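Local coordinates for DUF1573 domain-containing protein (Porphyromonas gingivalis, PDB 2QSV) that is of unknown function, possibly a cysteine-type peptidase, and ends in two consecutive immunoglobulin-like beta-sandwich domains, at residues M100-L112 against S201-R213. Sequence-based numbering, arbitrary orientation.
Sequences MVSLPLVDNFPAL and SIICNDPQAPLRR
Phe109 lays one ring face over the backbone of Pro207, whose CA stands 3.6 Å from the ring centroid and only 13° off the normal, a CH-pi contact. Asp107 CB lies over the opposite face, so the ring is held between its own segment and the turn 206-209. Around the rim, Phe109 CE2 meets Pro210 CB at 3.6 Å, while the carbonyl oxygens of Cys204 and Asn205 approach the edge. Apolar packing continues back along residues 104-106: Val106 CG1, placed beside its backbone N (chi1 -58°), reaches Pro210 CB at 3.7 Å, and further on Ile203 CD1 touches Pro104 CB at 3.9 Å. The contact illustrates how tandem E-set, immunoglobulin-like domains share an interface: the end of strand 94-105 and the linker after it lie against the tip of the hairpin formed by strands 195-204 and 211-219. Polar groups are bridged by one water, which accepts from Asp107 N and donates to Asp107 OD2 (2.8 Å) and Cys204 O (2.7 Å). Asp107 OD2 also bonds to His153 of the second domain. At the hairpin tip, a type I turn from Asp206 to Ala209 carries an Asx turn, Gln208 N donating to Asp206 OD1 at 3.1 Å.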
HETATM    1  N   MSE A 100      -6.916   6.473  -1.229  1.00 32.85           N
HETATM    2  CA  MSE A 100      -6.473   5.093  -1.022  1.00 32.69           C
HETATM    3  C   MSE A 100      -5.998   4.891   0.411  1.00 31.43           C
HETATM    4  O   MSE A 100      -5.160   5.634   0.905  1.00 32.28           O
HETATM    5  CB  MSE A 100      -5.373   4.698  -2.003  1.00 32.66           C
HETATM    6  CG  MSE A 100      -5.119   3.162  -2.072  1.00 36.02           C
HETATM    7 SE   MSE A 100      -6.641   2.102  -2.767  0.60 41.72          SE
HETATM    8  CE  MSE A 100      -7.089   3.112  -4.393  1.00 37.86           C
ATOM      9  N   VAL A 101      -6.556   3.891   1.080  1.00 29.51           N
ATOM     10  CA  VAL A 101      -6.168   3.547   2.419  1.00 28.06           C
ATOM     11  C   VAL A 101      -5.375   2.216   2.365  1.00 28.56           C
ATOM     12  O   VAL A 101      -5.864   1.210   1.833  1.00 28.17           O
ATOM     13  CB  VAL A 101      -7.419   3.445   3.319  1.00 28.35           C
ATOM     14  CG1 VAL A 101      -7.042   3.250   4.771  1.00 27.90           C
ATOM     15  CG2 VAL A 101      -8.361   4.689   3.139  1.00 26.88           C
ATOM     16  N   SER A 102      -4.161   2.219   2.919  1.00 28.26           N
ATOM     17  CA  SER A 102      -3.271   1.049   2.925  1.00 27.86           C
ATOM     18  C   SER A 102      -3.017   0.510   4.316  1.00 27.04           C
ATOM     19  O   SER A 102      -2.886   1.265   5.298  1.00 26.86           O
ATOM     20  CB  SER A 102      -1.931   1.359   2.261  1.00 28.69           C
ATOM     21  OG  SER A 102      -2.123   1.526   0.871  1.00 32.10           O
ATOM     22  N   LEU A 103      -2.975  -0.814   4.394  1.00 25.12           N
ATOM     23  CA  LEU A 103      -2.698  -1.533   5.622  1.00 24.18           C
ATOM     24  C   LEU A 103      -1.649  -2.618   5.348  1.00 24.16           C
ATOM     25  O   LEU A 103      -1.909  -3.538   4.554  1.00 23.27           O
ATOM     26  CB  LEU A 103      -3.992  -2.189   6.165  1.00 24.09           C
ATOM     27  CG  LEU A 103      -3.881  -3.136   7.375  1.00 24.25           C
ATOM     28  CD1 LEU A 103      -3.302  -2.398   8.602  1.00 22.54           C
ATOM     29  CD2 LEU A 103      -5.246  -3.763   7.674  1.00 21.63           C
ATOM     30  N   PRO A 104      -0.465  -2.507   5.994  1.00 23.89           N
ATOM     31  CA  PRO A 104       0.499  -3.624   6.058  1.00 23.25           C
ATOM     32  C   PRO A 104       0.121  -4.591   7.165  1.00 22.73           C
ATOM     33  O   PRO A 104       0.521  -4.411   8.305  1.00 22.51           O
ATOM     34  CB  PRO A 104       1.864  -2.932   6.360  1.00 22.97           C
ATOM     35  CG  PRO A 104       1.532  -1.356   6.455  1.00 24.21           C
ATOM     36  CD  PRO A 104       0.028  -1.304   6.703  1.00 23.63           C
ATOM     37  N   LEU A 105      -0.676  -5.608   6.825  1.00 22.22           N
ATOM     38  CA  LEU A 105      -1.201  -6.541   7.804  1.00 21.95           C
ATOM     39  C   LEU A 105      -0.228  -7.726   7.884  1.00 22.57           C
ATOM     40  O   LEU A 105       0.064  -8.384   6.857  1.00 22.17           O
ATOM     41  CB  LEU A 105      -2.627  -6.994   7.431  1.00 21.39           C
ATOM     42  CG  LEU A 105      -3.277  -7.971   8.420  1.00 21.42           C
ATOM     43  CD1 LEU A 105      -3.464  -7.376   9.834  1.00 19.10           C
ATOM     44  CD2 LEU A 105      -4.626  -8.562   7.906  1.00 20.90           C
ATOM     45  N   VAL A 106       0.317  -7.975   9.077  1.00 22.80           N
ATOM     46  CA  VAL A 106       1.310  -9.053   9.258  1.00 23.84           C
ATOM     47  C   VAL A 106       0.751 -10.200  10.130  1.00 25.29           C
ATOM     48  O   VAL A 106      -0.328 -10.069  10.703  1.00 25.31           O
ATOM     49  CB  VAL A 106       2.712  -8.507   9.803  1.00 23.93           C
ATOM     50  CG1 VAL A 106       3.305  -7.441   8.834  1.00 20.38           C
ATOM     51  CG2 VAL A 106       2.599  -7.954  11.215  1.00 23.57           C
ATOM     52  N   ASP A 107       1.502 -11.294  10.249  1.00 25.82           N
ATOM     53  CA  ASP A 107       1.150 -12.407  11.145  1.00 27.85           C
ATOM     54  C   ASP A 107       1.126 -12.068  12.633  1.00 29.55           C
ATOM     55  O   ASP A 107       1.889 -11.219  13.134  1.00 28.03           O
ATOM     56  CB  ASP A 107       2.113 -13.581  10.941  1.00 27.26           C
ATOM     57  CG  ASP A 107       1.960 -14.223   9.559  1.00 28.15           C
ATOM     58  OD1 ASP A 107       0.971 -14.959   9.366  1.00 31.05           O
ATOM     59  OD2 ASP A 107       2.798 -13.968   8.655  1.00 28.28           O
ATOM     60  N   ASN A 108       0.259 -12.771  13.352  1.00 31.86           N
ATOM     61  CA  ASN A 108       0.369 -12.796  14.813  1.00 33.85           C
ATOM     62  C   ASN A 108       1.509 -13.710  15.273  1.00 34.51           C
ATOM     63  O   ASN A 108       1.293 -14.895  15.600  1.00 34.56           O
ATOM     64  CB  ASN A 108      -0.984 -13.168  15.447  1.00 34.83           C
ATOM     65  CG  ASN A 108      -0.961 -13.098  16.973  1.00 36.77           C
ATOM     66  OD1 ASN A 108      -0.062 -12.522  17.585  1.00 39.10           O
ATOM     67  ND2 ASN A 108      -1.936 -13.741  17.586  1.00 39.57           N
ATOM     68  N   PHE A 109       2.718 -13.141  15.319  1.00 34.65           N
ATOM     69  CA  PHE A 109       3.929 -13.910  15.517  1.00 35.15           C
ATOM     70  C   PHE A 109       4.064 -14.562  16.897  1.00 37.17           C
ATOM     71  O   PHE A 109       4.638 -15.643  16.970  1.00 36.80           O
ATOM     72  CB  PHE A 109       5.211 -13.119  15.167  1.00 33.47           C
ATOM     73  CG  PHE A 109       5.391 -12.859  13.695  1.00 30.75           C
ATOM     74  CD1 PHE A 109       5.742 -13.903  12.805  1.00 28.15           C
ATOM     75  CD2 PHE A 109       5.211 -11.571  13.182  1.00 27.70           C
ATOM     76  CE1 PHE A 109       5.893 -13.679  11.443  1.00 24.27           C
ATOM     77  CE2 PHE A 109       5.339 -11.321  11.813  1.00 25.68           C
ATOM     78  CZ  PHE A 109       5.708 -12.366  10.934  1.00 25.27           C
ATOM     79  N   PRO A 110       3.597 -13.892  17.999  1.00 39.05           N
ATOM     80  CA  PRO A 110       3.626 -14.595  19.320  1.00 40.24           C
ATOM     81  C   PRO A 110       2.797 -15.883  19.378  1.00 40.38           C
ATOM     82  O   PRO A 110       3.114 -16.771  20.176  1.00 41.34           O
ATOM     83  CB  PRO A 110       3.093 -13.541  20.317  1.00 40.38           C
ATOM     84  CG  PRO A 110       3.376 -12.184  19.617  1.00 40.75           C
ATOM     85  CD  PRO A 110       3.112 -12.496  18.142  1.00 39.32           C
ATOM     86  N   ALA A 111       1.779 -15.990  18.530  1.00 39.86           N
ATOM     87  CA  ALA A 111       1.065 -17.240  18.323  1.00 39.86           C
ATOM     88  C   ALA A 111       1.722 -18.251  17.354  1.00 39.89           C
ATOM     89  O   ALA A 111       1.161 -19.312  17.134  1.00 41.41           O
ATOM     90  CB  ALA A 111      -0.360 -16.952  17.871  1.00 39.54           C
ATOM     91  N   LEU A 112       2.880 -17.949  16.762  1.00 38.82           N
ATOM     92  CA  LEU A 112       3.528 -18.895  15.812  1.00 37.68           C
ATOM     93  C   LEU A 112       4.831 -19.442  16.375  1.00 37.57           C
ATOM     94  O   LEU A 112       5.578 -18.720  17.035  1.00 38.89           O
ATOM     95  CB  LEU A 112       3.775 -18.243  14.445  1.00 36.29           C
ATOM     96  CG  LEU A 112       2.581 -17.690  13.676  1.00 36.14           C
ATOM     97  CD1 LEU A 112       3.011 -16.845  12.460  1.00 33.28           C
ATOM     98  CD2 LEU A 112       1.623 -18.841  13.258  1.00 35.62           C
ATOM     99  N   SER A 201       7.905  -3.791  -1.926  1.00 17.30           N
ATOM    100  CA  SER A 201       7.529  -4.103  -0.557  1.00 19.16           C
ATOM    101  C   SER A 201       7.037  -5.544  -0.448  1.00 19.20           C
ATOM    102  O   SER A 201       6.168  -5.987  -1.242  1.00 21.48           O
ATOM    103  CB  SER A 201       6.431  -3.159  -0.058  1.00 18.44           C
ATOM    104  OG  SER A 201       6.908  -1.817  -0.055  1.00 21.78           O
ATOM    105  N   ILE A 202       7.617  -6.271   0.507  1.00 18.59           N
ATOM    106  CA  ILE A 202       7.274  -7.695   0.700  1.00 18.52           C
ATOM    107  C   ILE A 202       6.782  -7.910   2.086  1.00 17.11           C
ATOM    108  O   ILE A 202       7.453  -7.604   3.016  1.00 17.48           O
ATOM    109  CB  ILE A 202       8.523  -8.660   0.433  1.00 18.71           C
ATOM    110  CG1 ILE A 202       9.064  -8.466  -1.007  1.00 16.74           C
ATOM    111  CG2 ILE A 202       8.134 -10.158   0.785  1.00 16.78           C
ATOM    112  CD1 ILE A 202      10.441  -9.141  -1.292  1.00 20.61           C
ATOM    113  N   ILE A 203       5.583  -8.436   2.226  1.00 17.20           N
ATOM    114  CA  ILE A 203       5.103  -8.852   3.526  1.00 16.78           C
ATOM    115  C   ILE A 203       5.233 -10.389   3.617  1.00 17.88           C
ATOM    116  O   ILE A 203       4.774 -11.079   2.733  1.00 17.43           O
ATOM    117  CB  ILE A 203       3.679  -8.381   3.791  1.00 16.78           C
ATOM    118  CG1 ILE A 203       3.719  -6.823   3.959  1.00 20.57           C
ATOM    119  CG2 ILE A 203       3.110  -9.051   5.091  1.00 17.21           C
ATOM    120  CD1 ILE A 203       2.446  -6.197   4.256  1.00 23.48           C
ATOM    121  N   CYS A 204       5.869 -10.882   4.672  1.00 17.64           N
ATOM    122  CA  CYS A 204       6.222 -12.299   4.766  1.00 19.77           C
ATOM    123  C   CYS A 204       6.165 -12.684   6.211  1.00 20.51           C
ATOM    124  O   CYS A 204       6.001 -11.835   7.106  1.00 20.11           O
ATOM    125  CB  CYS A 204       7.630 -12.562   4.175  1.00 18.54           C
ATOM    126  SG  CYS A 204       8.936 -11.719   5.078  1.00 22.71           S
ATOM    127  N   ASN A 205       6.360 -13.971   6.463  1.00 21.20           N
ATOM    128  CA  ASN A 205       6.241 -14.500   7.801  1.00 20.43           C
ATOM    129  C   ASN A 205       7.590 -14.640   8.451  1.00 20.51           C
ATOM    130  O   ASN A 205       7.826 -15.612   9.175  1.00 20.92           O
ATOM    131  CB  ASN A 205       5.463 -15.844   7.795  1.00 21.04           C
ATOM    132  CG  ASN A 205       6.242 -16.979   7.131  1.00 20.06           C
ATOM    133  OD1 ASN A 205       7.177 -16.733   6.360  1.00 20.42           O
ATOM    134  ND2 ASN A 205       5.891 -18.240   7.478  1.00 18.56           N
ATOM    135  N   ASP A 206       8.510 -13.703   8.161  1.00 19.92           N
ATOM    136  CA  ASP A 206       9.769 -13.565   8.894  1.00 19.82           C
ATOM    137  C   ASP A 206       9.490 -12.722  10.173  1.00 21.56           C
ATOM    138  O   ASP A 206       9.224 -11.528  10.074  1.00 20.67           O
ATOM    139  CB  ASP A 206      10.845 -12.946   7.977  1.00 19.21           C
ATOM    140  CG  ASP A 206      12.207 -12.749   8.640  1.00 20.23           C
ATOM    141  OD1 ASP A 206      12.340 -12.735   9.879  1.00 21.71           O
ATOM    142  OD2 ASP A 206      13.203 -12.579   7.889  1.00 18.96           O
ATOM    143  N   PRO A 207       9.570 -13.336  11.375  1.00 22.37           N
ATOM    144  CA  PRO A 207       9.157 -12.653  12.602  1.00 22.73           C
ATOM    145  C   PRO A 207      10.030 -11.416  12.946  1.00 24.46           C
ATOM    146  O   PRO A 207       9.542 -10.506  13.569  1.00 24.63           O
ATOM    147  CB  PRO A 207       9.317 -13.730  13.680  1.00 22.80           C
ATOM    148  CG  PRO A 207       9.288 -15.049  12.874  1.00 23.78           C
ATOM    149  CD  PRO A 207      10.062 -14.702  11.646  1.00 21.86           C
ATOM    150  N   GLN A 208      11.284 -11.406  12.504  1.00 24.59           N
ATOM    151  CA  GLN A 208      12.224 -10.327  12.717  1.00 25.58           C
ATOM    152  C   GLN A 208      12.097  -9.137  11.736  1.00 24.65           C
ATOM    153  O   GLN A 208      12.630  -8.096  12.018  1.00 25.69           O
ATOM    154  CB  GLN A 208      13.652 -10.854  12.620  1.00 25.23           C
ATOM    155  CG  GLN A 208      14.151 -11.619  13.868  1.00 30.09           C
ATOM    156  CD  GLN A 208      13.521 -13.021  13.957  1.00 38.77           C
ATOM    157  OE1 GLN A 208      12.841 -13.340  14.949  1.00 40.64           O
ATOM    158  NE2 GLN A 208      13.707 -13.850  12.891  1.00 38.95           N
ATOM    159  N   ALA A 209      11.449  -9.318  10.595  1.00 22.32           N
ATOM    160  CA  ALA A 209      11.264  -8.281   9.602  1.00 21.60           C
ATOM    161  C   ALA A 209      10.169  -8.668   8.608  1.00 20.81           C
ATOM    162  O   ALA A 209      10.461  -9.033   7.442  1.00 20.34           O
ATOM    163  CB  ALA A 209      12.589  -7.956   8.892  1.00 20.33           C
ATOM    164  N   PRO A 210       8.897  -8.630   9.078  1.00 20.92           N
ATOM    165  CA  PRO A 210       7.762  -9.092   8.253  1.00 20.59           C
ATOM    166  C   PRO A 210       7.419  -8.196   7.064  1.00 21.47           C
ATOM    167  O   PRO A 210       6.738  -8.639   6.141  1.00 19.52           O
ATOM    168  CB  PRO A 210       6.592  -9.109   9.243  1.00 20.49           C
ATOM    169  CG  PRO A 210       6.996  -8.062  10.328  1.00 20.35           C
ATOM    170  CD  PRO A 210       8.476  -8.253  10.447  1.00 20.25           C
ATOM    171  N   LEU A 211       7.878  -6.935   7.115  1.00 20.71           N
ATOM    172  CA  LEU A 211       7.770  -6.017   6.001  1.00 20.52           C
ATOM    173  C   LEU A 211       9.195  -5.674   5.508  1.00 21.05           C
ATOM    174  O   LEU A 211       9.983  -4.991   6.210  1.00 21.56           O
ATOM    175  CB  LEU A 211       6.915  -4.775   6.381  1.00 20.80           C
ATOM    176  CG  LEU A 211       6.899  -3.601   5.405  1.00 22.66           C
ATOM    177  CD1 LEU A 211       6.339  -3.980   4.046  1.00 20.27           C
ATOM    178  CD2 LEU A 211       6.099  -2.419   6.021  1.00 26.56           C
ATOM    179  N   ARG A 212       9.531  -6.158   4.300  1.00 19.41           N
ATOM    180  CA  ARG A 212      10.898  -6.048   3.802  1.00 18.74           C
ATOM    181  C   ARG A 212      10.880  -5.212   2.535  1.00 18.26           C
ATOM    182  O   ARG A 212       9.967  -5.333   1.768  1.00 19.43           O
ATOM    183  CB  ARG A 212      11.427  -7.474   3.534  1.00 19.08           C
ATOM    184  CG  ARG A 212      12.910  -7.570   3.628  1.00 17.34           C
ATOM    185  CD  ARG A 212      13.416  -7.503   5.080  1.00 15.53           C
ATOM    186  NE  ARG A 212      14.846  -7.549   4.920  1.00 15.31           N
ATOM    187  CZ  ARG A 212      15.541  -8.680   4.792  1.00 19.07           C
ATOM    188  NH1 ARG A 212      14.911  -9.896   4.879  1.00 16.11           N
ATOM    189  NH2 ARG A 212      16.852  -8.590   4.632  1.00 17.91           N
ATOM    190  N   ARG A 213      11.833  -4.295   2.340  1.00 18.21           N
ATOM    191  CA  ARG A 213      11.827  -3.464   1.151  1.00 17.73           C
ATOM    192  C   ARG A 213      13.112  -3.548   0.398  1.00 16.93           C
ATOM    193  O   ARG A 213      14.202  -3.527   0.969  1.00 17.99           O
ATOM    194  CB  ARG A 213      11.496  -1.981   1.456  1.00 19.38           C
ATOM    195  CG  ARG A 213      10.142  -1.772   1.998  1.00 22.47           C
ATOM    196  CD  ARG A 213      10.086  -0.329   2.436  1.00 27.12           C
ATOM    197  NE  ARG A 213       8.780   0.138   2.858  1.00 27.55           N
ATOM    198  CZ  ARG A 213       8.400   0.248   4.120  1.00 25.90           C
ATOM    199  NH1 ARG A 213       9.172  -0.168   5.088  1.00 26.54           N
ATOM    200  NH2 ARG A 213       7.225   0.733   4.397  1.00 27.67           N
TER
HETATM  201  O   HOH W   1       3.610 -11.355   8.196  1.00 27.74           O